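Local coordinates for thioesterase superfamily protein (Shewanella loihica, PDB 2PRX) that probably hydrolyses thioesters, as a dimeric member of the hotdog-fold thioesterase superfamily, at residues F44-F49 / V112-V117; P54-G59 / L105-M110; H69-A74 / F95-L100; A99-Y104 / R143-A148. All blocks are in the same frame, centred on the assembly; numbering follows the deposited sequence. Where two conformers were deposited one is given.

Contact 1: residues F44-F49 / V112-V117; sequences FMPKPF and VELELV
Phe44 and Leu114 form an antiparallel hydrogen-bonded pair, CA to CA 5.0 Å, where strand 39-44 ends beside the start of strand 114-122 in the antiparallel sheet of the hotdog fold. Phe44 N donates to Leu114 O at 2.9 Å. In return the N-H of Leu114 aims almost straight at Phe44 O (178°), although the 2.5 Å between Leu114 N and Phe44 O is unusually short and its exact value doubtful. Past this pair the chain leaves the sheet and Pro46 comes across the Leu114 side chain: Pro46 CG stands 3.5 Å from Leu114 CD1, closer than ordinary van der Waals contact, and Pro46 CD 3.7 Å from that same methyl. Leu114 CD1 also lies at the edge of the Phe44 ring, 4.4 Å from Phe44 CD2. A glycine in place of Pro46 has no ring to lay against Leu114 CD1, and would probably leave a gap there and let the Leu114 side chain shift. Selenomethionine Met45, bent at chi2 and chi3, brings SE back to 3.8 Å from Val112 C.

Farther out, Pro46 leans on Val57 and Met110, and Leu114 on Thr108. The Phe44 ring leads away to Leu61 and Leu65 of helix 59-78. Next to Leu114 in the strand, Glu115 OE1 is hydrogen-bonded to His43 NE2 of strand 39-44.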
loop_
_atom_site.group_PDB
_atom_site.type_symbol
_atom_site.label_atom_id
_atom_site.label_comp_id
_atom_site.label_asym_id
_atom_site.label_seq_id
_atom_site.Cartn_x
_atom_site.Cartn_y
_atom_site.Cartn_z
ATOM N N PHE A 44 -13.736 -8.353 0.384
ATOM C CA PHE A 44 -13.202 -8.135 1.715
ATOM C C PHE A 44 -14.084 -7.197 2.542
ATOM O O PHE A 44 -14.700 -6.296 1.975
ATOM C CB PHE A 44 -11.789 -7.538 1.678
ATOM C CG PHE A 44 -11.166 -7.543 3.069
ATOM C CD1 PHE A 44 -10.879 -8.735 3.713
ATOM C CD2 PHE A 44 -10.885 -6.358 3.719
ATOM C CE1 PHE A 44 -10.333 -8.753 4.974
ATOM C CE2 PHE A 44 -10.332 -6.373 4.984
ATOM C CZ PHE A 44 -10.054 -7.564 5.619
HETATM N N MSE A 45 -14.079 -7.446 3.836
HETATM C CA MSE A 45 -14.781 -6.738 4.881
HETATM C C MSE A 45 -13.802 -6.152 5.887
HETATM O O MSE A 45 -13.281 -6.816 6.785
HETATM C CB MSE A 45 -15.758 -7.658 5.622
HETATM C CG MSE A 45 -16.713 -6.919 6.543
HETATM SE SE MSE A 45 -17.635 -5.480 5.644
HETATM C CE MSE A 45 -19.176 -6.591 5.307
ATOM N N PRO A 46 -13.533 -4.863 5.731
ATOM C CA PRO A 46 -12.715 -4.170 6.741
ATOM C C PRO A 46 -13.258 -4.373 8.149
ATOM O O PRO A 46 -14.480 -4.448 8.314
ATOM C CB PRO A 46 -12.886 -2.705 6.345
ATOM C CG PRO A 46 -13.086 -2.762 4.875
ATOM C CD PRO A 46 -13.938 -3.991 4.628
ATOM N N LYS A 47 -12.365 -4.469 9.124
ATOM C CA LYS A 47 -12.785 -4.503 10.516
ATOM C C LYS A 47 -13.080 -3.054 10.926
ATOM O O LYS A 47 -12.519 -2.153 10.294
ATOM C CB LYS A 47 -11.753 -5.119 11.454
ATOM C CG LYS A 47 -11.067 -6.396 11.001
ATOM C CD LYS A 47 -11.004 -7.424 12.121
ATOM C CE LYS A 47 -10.878 -8.837 11.577
ATOM N NZ LYS A 47 -10.427 -9.823 12.611
ATOM N N PRO A 48 -13.925 -2.858 11.929
ATOM C CA PRO A 48 -14.381 -1.518 12.318
ATOM C C PRO A 48 -13.245 -0.551 12.615
ATOM O O PRO A 48 -13.379 0.676 12.541
ATOM C CB PRO A 48 -15.163 -1.784 13.618
ATOM C CG PRO A 48 -15.678 -3.178 13.418
ATOM C CD PRO A 48 -14.520 -3.906 12.786
ATOM N N PHE A 49 -12.093 -1.102 12.971
ATOM C CA PHE A 49 -10.993 -0.216 13.346
ATOM C C PHE A 49 -10.131 0.135 12.153
ATOM O O PHE A 49 -9.277 1.029 12.270
ATOM C CB PHE A 49 -10.173 -0.859 14.460
ATOM C CG PHE A 49 -9.769 -2.299 14.190
ATOM C CD1 PHE A 49 -8.705 -2.585 13.359
ATOM C CD2 PHE A 49 -10.467 -3.333 14.788
ATOM C CE1 PHE A 49 -8.325 -3.891 13.120
ATOM C CE2 PHE A 49 -10.095 -4.648 14.546
ATOM C CZ PHE A 49 -9.029 -4.920 13.719
ATOM N N VAL A 112 -18.878 -1.646 4.410
ATOM C CA VAL A 112 -19.409 -2.296 3.208
ATOM C C VAL A 112 -18.365 -3.232 2.615
ATOM O O VAL A 112 -17.169 -2.963 2.612
ATOM C CB VAL A 112 -19.867 -1.252 2.171
ATOM C CG1 VAL A 112 -20.160 -1.910 0.838
ATOM C CG2 VAL A 112 -21.086 -0.503 2.720
ATOM N N GLU A 113 -18.827 -4.357 2.103
ATOM C CA GLU A 113 -18.006 -5.371 1.442
ATOM C C GLU A 113 -17.243 -4.807 0.268
ATOM O O GLU A 113 -17.813 -4.171 -0.633
ATOM C CB GLU A 113 -18.972 -6.487 1.007
ATOM C CG GLU A 113 -18.344 -7.703 0.377
ATOM C CD GLU A 113 -19.363 -8.580 -0.359
ATOM O OE1 GLU A 113 -19.672 -8.279 -1.530
ATOM O OE2 GLU A 113 -19.856 -9.560 0.230
ATOM N N LEU A 114 -15.922 -4.979 0.199
ATOM C CA LEU A 114 -15.159 -4.408 -0.895
ATOM C C LEU A 114 -14.936 -5.445 -1.998
ATOM O O LEU A 114 -14.585 -6.572 -1.686
ATOM C CB LEU A 114 -13.800 -3.897 -0.411
ATOM C CG LEU A 114 -13.816 -3.032 0.860
ATOM C CD1 LEU A 114 -12.432 -2.883 1.462
ATOM C CD2 LEU A 114 -14.416 -1.658 0.566
ATOM N N GLU A 115 -15.129 -5.050 -3.253
ATOM C CA GLU A 115 -14.872 -6.008 -4.336
ATOM C C GLU A 115 -13.595 -5.652 -5.085
ATOM O O GLU A 115 -13.320 -4.518 -5.472
ATOM C CB GLU A 115 -16.089 -6.112 -5.258
ATOM C CG GLU A 115 -15.964 -7.073 -6.421
ATOM C CD GLU A 115 -17.238 -7.319 -7.205
ATOM O OE1 GLU A 115 -18.097 -8.109 -6.741
ATOM O OE2 GLU A 115 -17.418 -6.751 -8.314
ATOM N N LEU A 116 -12.755 -6.646 -5.305
ATOM C CA LEU A 116 -11.526 -6.552 -6.050
ATOM C C LEU A 116 -11.536 -7.448 -7.289
ATOM O O LEU A 116 -11.669 -8.660 -7.121
ATOM C CB LEU A 116 -10.334 -6.985 -5.184
ATOM C CG LEU A 116 -9.870 -5.944 -4.159
ATOM C CD1 LEU A 116 -10.645 -6.146 -2.869
ATOM C CD2 LEU A 116 -8.371 -6.027 -3.942
ATOM N N VAL A 117 -11.399 -6.833 -8.444
ATOM C CA VAL A 117 -11.363 -7.501 -9.738
ATOM C C VAL A 117 -10.049 -7.216 -10.455
ATOM O O VAL A 117 -9.630 -6.070 -10.584
ATOM C CB VAL A 117 -12.525 -7.079 -10.659
ATOM C CG1 VAL A 117 -12.505 -7.889 -11.949
ATOM C CG2 VAL A 117 -13.876 -7.229 -9.978
#

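Contact 2: residues P54-G59 / L105-M110; sequences PGFVYG and LAPTPM
Two backbone hydrogen bonds join Gly55 and Val57 to Met110 and Thr108, and they differ in geometry. Val57 N reaches Thr108 O at 2.7 Å with the donor close to the line of the carbonyl (C=O...N 169°). Met110 N lies 2.8 Å from Gly55 O, but above the carbonyl plane, 45° out of it, even though its N-H points well at the oxygen. Weaker CA-H...O contacts accompany them: Phe56 CA is 3.1 Å from Thr108 O, and Pro109 CA also approaches Gly55 O. Gly55 has a positive phi that would drive any beta carbon into Pro54 O.

The result is a single bridge between Phe56 and Pro109, CA to CA 4.2 Å, rather than a ladder. In this hotdog domain it ties the loop leading into central helix 59-78 to the loop leaving strand 95-104, and Tyr58 then occupies the helix N-cap position.

Apolar contacts lie on both sides of the bridge. The Phe56 ring runs alongside Pro107, with Phe56 CD1 3.6 Å from Pro107 CB, and Thr108 O sits at the ring's edge. An alanine here has no ring to lie along Pro107, and the loop 105-110 would probably be left less firmly packed there. On the inner side Val57 CB faces Thr108 CB at 4.0 Å; both residues also touch Ile62 of the helix. Selenomethionine Met110 sets CG anti to its backbone N (chi1 175°), then bends twice, which brings its CE to 4.0 Å from Val57 CG2.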
loop_
_atom_site.group_PDB
_atom_site.type_symbol
_atom_site.label_atom_id
_atom_site.label_comp_id
_atom_site.label_asym_id
_atom_site.label_seq_id
_atom_site.Cartn_x
_atom_site.Cartn_y
_atom_site.Cartn_z
ATOM N N PRO A 54 -13.248 8.761 10.338
ATOM C CA PRO A 54 -14.546 8.111 10.516
ATOM C C PRO A 54 -15.341 8.011 9.221
ATOM O O PRO A 54 -15.478 8.941 8.433
ATOM C CB PRO A 54 -15.297 9.033 11.478
ATOM C CG PRO A 54 -14.211 9.665 12.285
ATOM C CD PRO A 54 -13.037 9.799 11.369
ATOM N N GLY A 55 -15.896 6.807 9.049
ATOM C CA GLY A 55 -16.834 6.567 7.972
ATOM C C GLY A 55 -16.198 5.966 6.730
ATOM O O GLY A 55 -16.944 5.554 5.837
ATOM N N PHE A 56 -14.874 5.958 6.688
ATOM C CA PHE A 56 -14.115 5.506 5.534
ATOM C C PHE A 56 -12.968 4.575 5.939
ATOM O O PHE A 56 -12.566 4.526 7.101
ATOM C CB PHE A 56 -13.543 6.675 4.735
ATOM C CG PHE A 56 -14.575 7.682 4.258
ATOM C CD1 PHE A 56 -15.378 7.446 3.160
ATOM C CD2 PHE A 56 -14.717 8.875 4.954
ATOM C CE1 PHE A 56 -16.315 8.377 2.755
ATOM C CE2 PHE A 56 -15.641 9.814 4.544
ATOM C CZ PHE A 56 -16.444 9.574 3.443
ATOM N N VAL A 57 -12.479 3.865 4.945
ATOM C CA VAL A 57 -11.518 2.800 5.038
ATOM C C VAL A 57 -10.085 3.239 4.772
ATOM O O VAL A 57 -9.782 3.931 3.808
ATOM C CB VAL A 57 -11.796 1.674 4.014
ATOM C CG1 VAL A 57 -10.609 0.714 3.978
ATOM C CG2 VAL A 57 -13.100 0.965 4.325
ATOM N N TYR A 58 -9.211 2.766 5.660
ATOM C CA TYR A 58 -7.789 3.054 5.574
ATOM C C TYR A 58 -7.206 2.738 4.211
ATOM O O TYR A 58 -7.345 1.654 3.657
ATOM C CB TYR A 58 -7.095 2.248 6.682
ATOM C CG TYR A 58 -5.608 2.487 6.719
ATOM C CD1 TYR A 58 -5.110 3.768 6.537
ATOM C CD2 TYR A 58 -4.744 1.430 6.922
ATOM C CE1 TYR A 58 -3.746 3.994 6.563
ATOM C CE2 TYR A 58 -3.386 1.651 6.954
ATOM C CZ TYR A 58 -2.902 2.927 6.774
ATOM O OH TYR A 58 -1.542 3.129 6.811
ATOM N N GLY A 59 -6.496 3.692 3.626
ATOM C CA GLY A 59 -5.763 3.527 2.398
ATOM C C GLY A 59 -4.714 2.440 2.399
ATOM O O GLY A 59 -4.589 1.760 1.365
ATOM N N LEU A 105 -9.235 7.018 -6.413
ATOM C CA LEU A 105 -10.226 7.717 -7.211
ATOM C C LEU A 105 -11.345 8.302 -6.369
ATOM O O LEU A 105 -11.995 9.268 -6.780
ATOM C CB LEU A 105 -10.766 6.742 -8.289
ATOM C CG LEU A 105 -9.693 6.178 -9.215
ATOM C CD1 LEU A 105 -10.261 5.192 -10.233
ATOM C CD2 LEU A 105 -8.967 7.300 -9.946
ATOM N N ALA A 106 -11.579 7.724 -5.191
ATOM C CA ALA A 106 -12.593 8.236 -4.276
ATOM C C ALA A 106 -12.396 7.693 -2.869
ATOM O O ALA A 106 -11.698 6.701 -2.646
ATOM C CB ALA A 106 -13.990 7.878 -4.782
ATOM N N PRO A 107 -13.018 8.338 -1.884
ATOM C CA PRO A 107 -13.002 7.783 -0.528
ATOM C C PRO A 107 -13.794 6.465 -0.486
ATOM O O PRO A 107 -14.813 6.331 -1.174
ATOM C CB PRO A 107 -13.688 8.836 0.322
ATOM C CG PRO A 107 -14.063 9.967 -0.567
ATOM C CD PRO A 107 -13.746 9.611 -1.977
ATOM N N THR A 108 -13.290 5.537 0.307
ATOM C CA THR A 108 -13.846 4.179 0.430
ATOM C C THR A 108 -14.666 4.052 1.700
ATOM O O THR A 108 -14.113 4.013 2.797
ATOM C CB THR A 108 -12.746 3.113 0.423
ATOM O OG1 THR A 108 -11.908 3.334 -0.725
ATOM C CG2 THR A 108 -13.335 1.720 0.231
ATOM N N PRO A 109 -15.990 4.023 1.574
ATOM C CA PRO A 109 -16.860 3.933 2.750
ATOM C C PRO A 109 -16.596 2.715 3.615
ATOM O O PRO A 109 -16.273 1.609 3.179
ATOM C CB PRO A 109 -18.266 3.829 2.153
ATOM C CG PRO A 109 -18.125 4.496 0.827
ATOM C CD PRO A 109 -16.760 4.110 0.324
HETATM N N MSE A 110 -16.737 2.958 4.922
HETATM C CA MSE A 110 -16.612 1.911 5.913
HETATM C C MSE A 110 -17.937 1.139 5.989
HETATM O O MSE A 110 -18.969 1.728 5.678
HETATM C CB MSE A 110 -16.260 2.449 7.294
HETATM C CG MSE A 110 -16.233 1.428 8.420
HETATM SE SE MSE A 110 -15.002 -0.034 8.090
HETATM C CE MSE A 110 -13.511 1.163 8.326
#

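Contact 3: residues H69-A74 / F95-L100; sequences HGTGSA and FVTAAL
A threonine methyl presses on a backbone carbonyl where Thr71 meets Phe95: Thr71 CG2 is modelled 3.1 Å from Phe95 O, remarkably short for a carbon, but doubtful because Thr71 was deposited in two conformers. Otherwise the helix touches the strand mainly through Ala74, whose CB lies 3.7 Å from Phe95 CD2 and meets the ring obliquely. Phe95 CB rests over the notch between Thr71 and Ala74, 4.1 Å from Ala74 CB. The chi1 of Phe95, -96°, is well away from a staggered value, which turns the ring along the Ala74 side.

The polar end of Thr97 is held by Asp67, one turn before Thr71, through a bond from Thr97 OG1 to Asp67 OD1, so strand and helix are linked there as well. On the far side of the helix, Ser73 N and Ser73 OG grip His69 O from opposite faces of its carbonyl plane, Ser73 OG at 2.6 Å from His69 O. Ser73 OG also lies over the centre of the His69 ring and bonds to Thr40 OG1, while His69 ND1 is engaged by Ser33 OG.

The axes of helix 69-74 and strand 95-97 approach to 7.9 Å at an angle of 145°, as the central helix of a hotdog fold passes over its sheet. A classic beta bulge, with Ala98 and Ala99 both facing Val147, turns the strand; Phe95 also packs on Ala148 and Val128, of strands 142-150 and 127-135, and Ala99 and Leu100 pair with a strand of the second subunit.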
loop_
_atom_site.group_PDB
_atom_site.type_symbol
_atom_site.label_atom_id
_atom_site.label_comp_id
_atom_site.label_asym_id
_atom_site.label_seq_id
_atom_site.Cartn_x
_atom_site.Cartn_y
_atom_site.Cartn_z
ATOM N N HIS A 69 -4.204 -9.356 -3.922
ATOM C CA HIS A 69 -5.076 -9.891 -4.987
ATOM C C HIS A 69 -4.306 -9.957 -6.296
ATOM O O HIS A 69 -4.484 -10.879 -7.094
ATOM C CB HIS A 69 -6.331 -9.036 -5.110
ATOM C CG HIS A 69 -7.239 -9.445 -6.239
ATOM N ND1 HIS A 69 -7.893 -10.665 -6.255
ATOM C CD2 HIS A 69 -7.599 -8.805 -7.363
ATOM C CE1 HIS A 69 -8.616 -10.733 -7.365
ATOM N NE2 HIS A 69 -8.465 -9.623 -8.063
ATOM N N GLY A 70 -3.442 -8.971 -6.523
ATOM C CA GLY A 70 -2.689 -8.807 -7.755
ATOM C C GLY A 70 -1.632 -9.878 -7.933
ATOM O O GLY A 70 -1.316 -10.363 -9.023
ATOM N N THR A 71 -1.054 -10.254 -6.790
ATOM C CA THR A 71 -0.059 -11.312 -6.753
ATOM C C THR A 71 -0.792 -12.644 -6.895
ATOM O O THR A 71 -0.338 -13.504 -7.637
ATOM C CB THR A 71 0.775 -11.293 -5.467
ATOM O OG1 THR A 71 1.661 -10.166 -5.483
ATOM C CG2 THR A 71 1.649 -12.536 -5.387
ATOM N N GLY A 72 -1.905 -12.746 -6.164
ATOM C CA GLY A 72 -2.732 -13.949 -6.292
ATOM C C GLY A 72 -3.079 -14.126 -7.769
ATOM O O GLY A 72 -2.834 -15.172 -8.378
ATOM N N SER A 73 -3.641 -13.069 -8.345
ATOM C CA SER A 73 -3.967 -13.051 -9.760
ATOM C C SER A 73 -2.773 -13.451 -10.624
ATOM O O SER A 73 -2.944 -14.201 -11.586
ATOM C CB SER A 73 -4.429 -11.666 -10.220
ATOM O OG SER A 73 -5.512 -11.187 -9.457
ATOM N N ALA A 74 -1.590 -12.938 -10.286
ATOM C CA ALA A 74 -0.388 -13.243 -11.052
ATOM C C ALA A 74 -0.080 -14.728 -11.056
ATOM O O ALA A 74 0.098 -15.345 -12.112
ATOM C CB ALA A 74 0.783 -12.433 -10.466
ATOM N N PHE A 95 4.819 -15.589 -6.689
ATOM C CA PHE A 95 5.083 -14.300 -7.316
ATOM C C PHE A 95 5.226 -13.226 -6.226
ATOM O O PHE A 95 4.625 -13.372 -5.165
ATOM C CB PHE A 95 3.956 -13.953 -8.280
ATOM C CG PHE A 95 4.231 -14.326 -9.729
ATOM C CD1 PHE A 95 4.337 -15.647 -10.130
ATOM C CD2 PHE A 95 4.378 -13.333 -10.685
ATOM C CE1 PHE A 95 4.608 -15.958 -11.446
ATOM C CE2 PHE A 95 4.664 -13.631 -12.003
ATOM C CZ PHE A 95 4.777 -14.955 -12.387
ATOM N N VAL A 96 5.988 -12.200 -6.524
ATOM C CA VAL A 96 6.181 -11.005 -5.719
ATOM C C VAL A 96 5.923 -9.714 -6.484
ATOM O O VAL A 96 6.065 -9.625 -7.704
ATOM C CB VAL A 96 7.638 -10.920 -5.210
ATOM C CG1 VAL A 96 7.891 -11.984 -4.159
ATOM C CG2 VAL A 96 8.578 -11.056 -6.400
ATOM N N THR A 97 5.563 -8.664 -5.731
ATOM C CA THR A 97 5.298 -7.387 -6.384
ATOM C C THR A 97 6.620 -6.704 -6.700
ATOM O O THR A 97 7.470 -6.632 -5.817
ATOM C CB THR A 97 4.444 -6.455 -5.504
ATOM O OG1 THR A 97 3.137 -7.003 -5.297
ATOM C CG2 THR A 97 4.270 -5.108 -6.193
ATOM N N ALA A 98 6.822 -6.211 -7.911
ATOM C CA ALA A 98 8.041 -5.467 -8.235
ATOM C C ALA A 98 7.742 -3.979 -8.270
ATOM O O ALA A 98 8.497 -3.091 -7.862
ATOM C CB ALA A 98 8.631 -5.969 -9.550
ATOM N N ALA A 99 6.554 -3.679 -8.772
ATOM C CA ALA A 99 6.025 -2.327 -8.761
ATOM C C ALA A 99 4.510 -2.399 -8.607
ATOM O O ALA A 99 3.800 -3.258 -9.140
ATOM C CB ALA A 99 6.520 -1.638 -10.009
ATOM N N LEU A 100 3.979 -1.481 -7.817
ATOM C CA LEU A 100 2.552 -1.325 -7.609
ATOM C C LEU A 100 2.280 0.190 -7.548
ATOM O O LEU A 100 2.796 0.828 -6.625
ATOM C CB LEU A 100 1.998 -1.979 -6.361
ATOM C CG LEU A 100 0.484 -1.991 -6.143
ATOM C CD1 LEU A 100 -0.276 -2.617 -7.309
ATOM C CD2 LEU A 100 0.155 -2.750 -4.861
#

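Contact 4: residues A99-Y104 / R143-A148; sequences ALNIDY and RGHMVA
Leu100 and Met146 form the close-packed face of this strand pair. Leu100 swings CG away from its backbone N (chi1 -174°), carrying CD1 towards the partner strand, 3.4 Å from His145 O and 3.8 Å from Met146 CB. Next along this face Ile102 is paired with Gly144, a non-hydrogen-bonded pair with 4.2 Å from CA to CA; Ile102 CG1 rests on Gly144 CA at 4.1 Å. Leu100 and Ile102 then meet Ile66 and Ala63 of helix 59-78.

Between the faces runs a regular antiparallel ladder, the strand axes at 172°, with two backbone bonds at each of the pairs Ala99-Val147, Asn101-His145 and Asp103-Arg143. His145 N to Asn101 O is its shortest bond, 2.7 Å. Strand 99-104 is the outer strand of its own chain's hotdog sheet, and its other edge pairs antiparallel with a strand of the second subunit, so the sheet continues through the dimer.

The opposite face is looser and partly open to solvent. Asn101 and His145 lie side by side there, amide and imidazole planes 17° apart, and the smaller pair Ala99 and Val147 approach only to 4.4 Å, CB to CB. At the exposed end the Arg143 side chain leads away from Asp103, its NH2 making a long, weak ion pair with Glu131 OE2.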
loop_
_atom_site.group_PDB
_atom_site.type_symbol
_atom_site.label_atom_id
_atom_site.label_comp_id
_atom_site.label_asym_id
_atom_site.label_seq_id
_atom_site.Cartn_x
_atom_site.Cartn_y
_atom_site.Cartn_z
ATOM N N ALA A 99 6.554 -3.679 -8.772
ATOM C CA ALA A 99 6.025 -2.327 -8.761
ATOM C C ALA A 99 4.510 -2.399 -8.607
ATOM O O ALA A 99 3.800 -3.258 -9.140
ATOM C CB ALA A 99 6.520 -1.638 -10.009
ATOM N N LEU A 100 3.979 -1.481 -7.817
ATOM C CA LEU A 100 2.552 -1.325 -7.609
ATOM C C LEU A 100 2.280 0.190 -7.548
ATOM O O LEU A 100 2.796 0.828 -6.625
ATOM C CB LEU A 100 1.998 -1.979 -6.361
ATOM C CG LEU A 100 0.484 -1.991 -6.143
ATOM C CD1 LEU A 100 -0.276 -2.617 -7.309
ATOM C CD2 LEU A 100 0.155 -2.750 -4.861
ATOM N N ASN A 101 1.551 0.683 -8.514
ATOM C CA ASN A 101 1.088 2.035 -8.711
ATOM C C ASN A 101 -0.412 2.092 -8.505
ATOM O O ASN A 101 -1.232 1.336 -9.025
ATOM C CB ASN A 101 1.521 2.554 -10.081
ATOM C CG ASN A 101 3.017 2.300 -10.222
ATOM O OD1 ASN A 101 3.743 2.487 -9.246
ATOM N ND2 ASN A 101 3.440 1.880 -11.402
ATOM N N ILE A 102 -0.805 3.016 -7.635
ATOM C CA ILE A 102 -2.190 3.096 -7.228
ATOM C C ILE A 102 -2.677 4.550 -7.176
ATOM O O ILE A 102 -2.045 5.358 -6.500
ATOM C CB ILE A 102 -2.424 2.437 -5.859
ATOM C CG1 ILE A 102 -1.873 1.016 -5.749
ATOM C CG2 ILE A 102 -3.898 2.461 -5.487
ATOM C CD1 ILE A 102 -1.926 0.410 -4.367
ATOM N N ASP A 103 -3.744 4.858 -7.864
ATOM C CA ASP A 103 -4.576 6.017 -7.973
ATOM C C ASP A 103 -5.832 5.823 -7.125
ATOM O O ASP A 103 -6.620 4.897 -7.335
ATOM C CB ASP A 103 -4.983 6.274 -9.430
ATOM C CG ASP A 103 -3.754 6.204 -10.327
ATOM O OD1 ASP A 103 -2.956 7.165 -10.242
ATOM O OD2 ASP A 103 -3.598 5.201 -11.060
ATOM N N TYR A 104 -5.998 6.727 -6.182
ATOM C CA TYR A 104 -7.121 6.764 -5.265
ATOM C C TYR A 104 -8.224 7.643 -5.822
ATOM O O TYR A 104 -8.220 8.861 -5.766
ATOM C CB TYR A 104 -6.594 7.231 -3.907
ATOM C CG TYR A 104 -5.727 6.172 -3.263
ATOM C CD1 TYR A 104 -6.296 5.174 -2.475
ATOM C CD2 TYR A 104 -4.366 6.147 -3.458
ATOM C CE1 TYR A 104 -5.501 4.202 -1.894
ATOM C CE2 TYR A 104 -3.561 5.189 -2.883
ATOM C CZ TYR A 104 -4.137 4.206 -2.096
ATOM O OH TYR A 104 -3.332 3.250 -1.521
ATOM N N ARG A 143 -7.833 2.361 -8.534
ATOM C CA ARG A 143 -7.219 1.659 -9.642
ATOM C C ARG A 143 -5.756 1.370 -9.298
ATOM O O ARG A 143 -5.035 2.336 -9.061
ATOM C CB ARG A 143 -7.340 2.529 -10.875
ATOM C CG ARG A 143 -7.409 1.948 -12.254
ATOM C CD ARG A 143 -8.447 0.879 -12.457
ATOM N NE ARG A 143 -8.953 1.004 -13.835
ATOM C CZ ARG A 143 -10.126 0.541 -14.231
ATOM N NH1 ARG A 143 -10.949 -0.091 -13.399
ATOM N NH2 ARG A 143 -10.503 0.698 -15.497
ATOM N N GLY A 144 -5.308 0.130 -9.288
ATOM C CA GLY A 144 -3.922 -0.254 -9.112
ATOM C C GLY A 144 -3.341 -0.897 -10.368
ATOM O O GLY A 144 -4.048 -1.607 -11.089
ATOM N N HIS A 145 -2.082 -0.644 -10.651
ATOM C CA HIS A 145 -1.261 -1.212 -11.700
ATOM C C HIS A 145 -0.075 -1.944 -11.079
ATOM O O HIS A 145 0.762 -1.460 -10.338
ATOM C CB HIS A 145 -0.751 -0.199 -12.738
ATOM C CG HIS A 145 0.215 -0.835 -13.709
ATOM N ND1 HIS A 145 -0.219 -1.525 -14.818
ATOM C CD2 HIS A 145 1.566 -0.912 -13.749
ATOM C CE1 HIS A 145 0.810 -1.981 -15.497
ATOM N NE2 HIS A 145 1.917 -1.627 -14.868
HETATM N N MSE A 146 0.049 -3.212 -11.421
HETATM C CA MSE A 146 1.009 -4.099 -10.849
HETATM C C MSE A 146 1.854 -4.804 -11.908
HETATM O O MSE A 146 1.325 -5.216 -12.936
HETATM C CB MSE A 146 0.301 -5.189 -10.010
HETATM C CG MSE A 146 1.248 -6.339 -9.727
HETATM SE SE MSE A 146 0.526 -7.586 -8.451
HETATM C CE MSE A 146 0.993 -6.401 -6.993
ATOM N N VAL A 147 3.133 -4.903 -11.628
ATOM C CA VAL A 147 4.151 -5.695 -12.259
ATOM C C VAL A 147 4.620 -6.704 -11.205
ATOM O O VAL A 147 5.307 -6.288 -10.267
ATOM C CB VAL A 147 5.410 -4.959 -12.742
ATOM C CG1 VAL A 147 6.470 -6.017 -13.043
ATOM C CG2 VAL A 147 5.114 -4.078 -13.941
ATOM N N ALA A 148 4.213 -7.953 -11.377
ATOM C CA ALA A 148 4.607 -9.023 -10.499
ATOM C C ALA A 148 5.550 -9.978 -11.223
ATOM O O ALA A 148 5.420 -10.334 -12.395
ATOM C CB ALA A 148 3.388 -9.746 -9.949
#

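From the N terminus, strand 39-44 runs into contact 1, which closes a long loop onto 112-117. Inside that loop contact 2 joins 54-59, just before the central helix, to 105-110, and contact 3, nested within both, sets the helix on strand 95-104. Contact 4 closes the next loop, bringing 143-148 alongside the same strand; its loop crosses those of contacts 1 and 2, and it shares Ala99 and Leu100 with contact 3. Contacts 1 and 2 touch directly, Leu114 CD2 lying 3.6 Å from Thr108 CG2. Contacts 1 and 4, about 19 Å apart between centres, reach different strands of one sheet, and contacts 2, 3 and 4 all touch the second subunit.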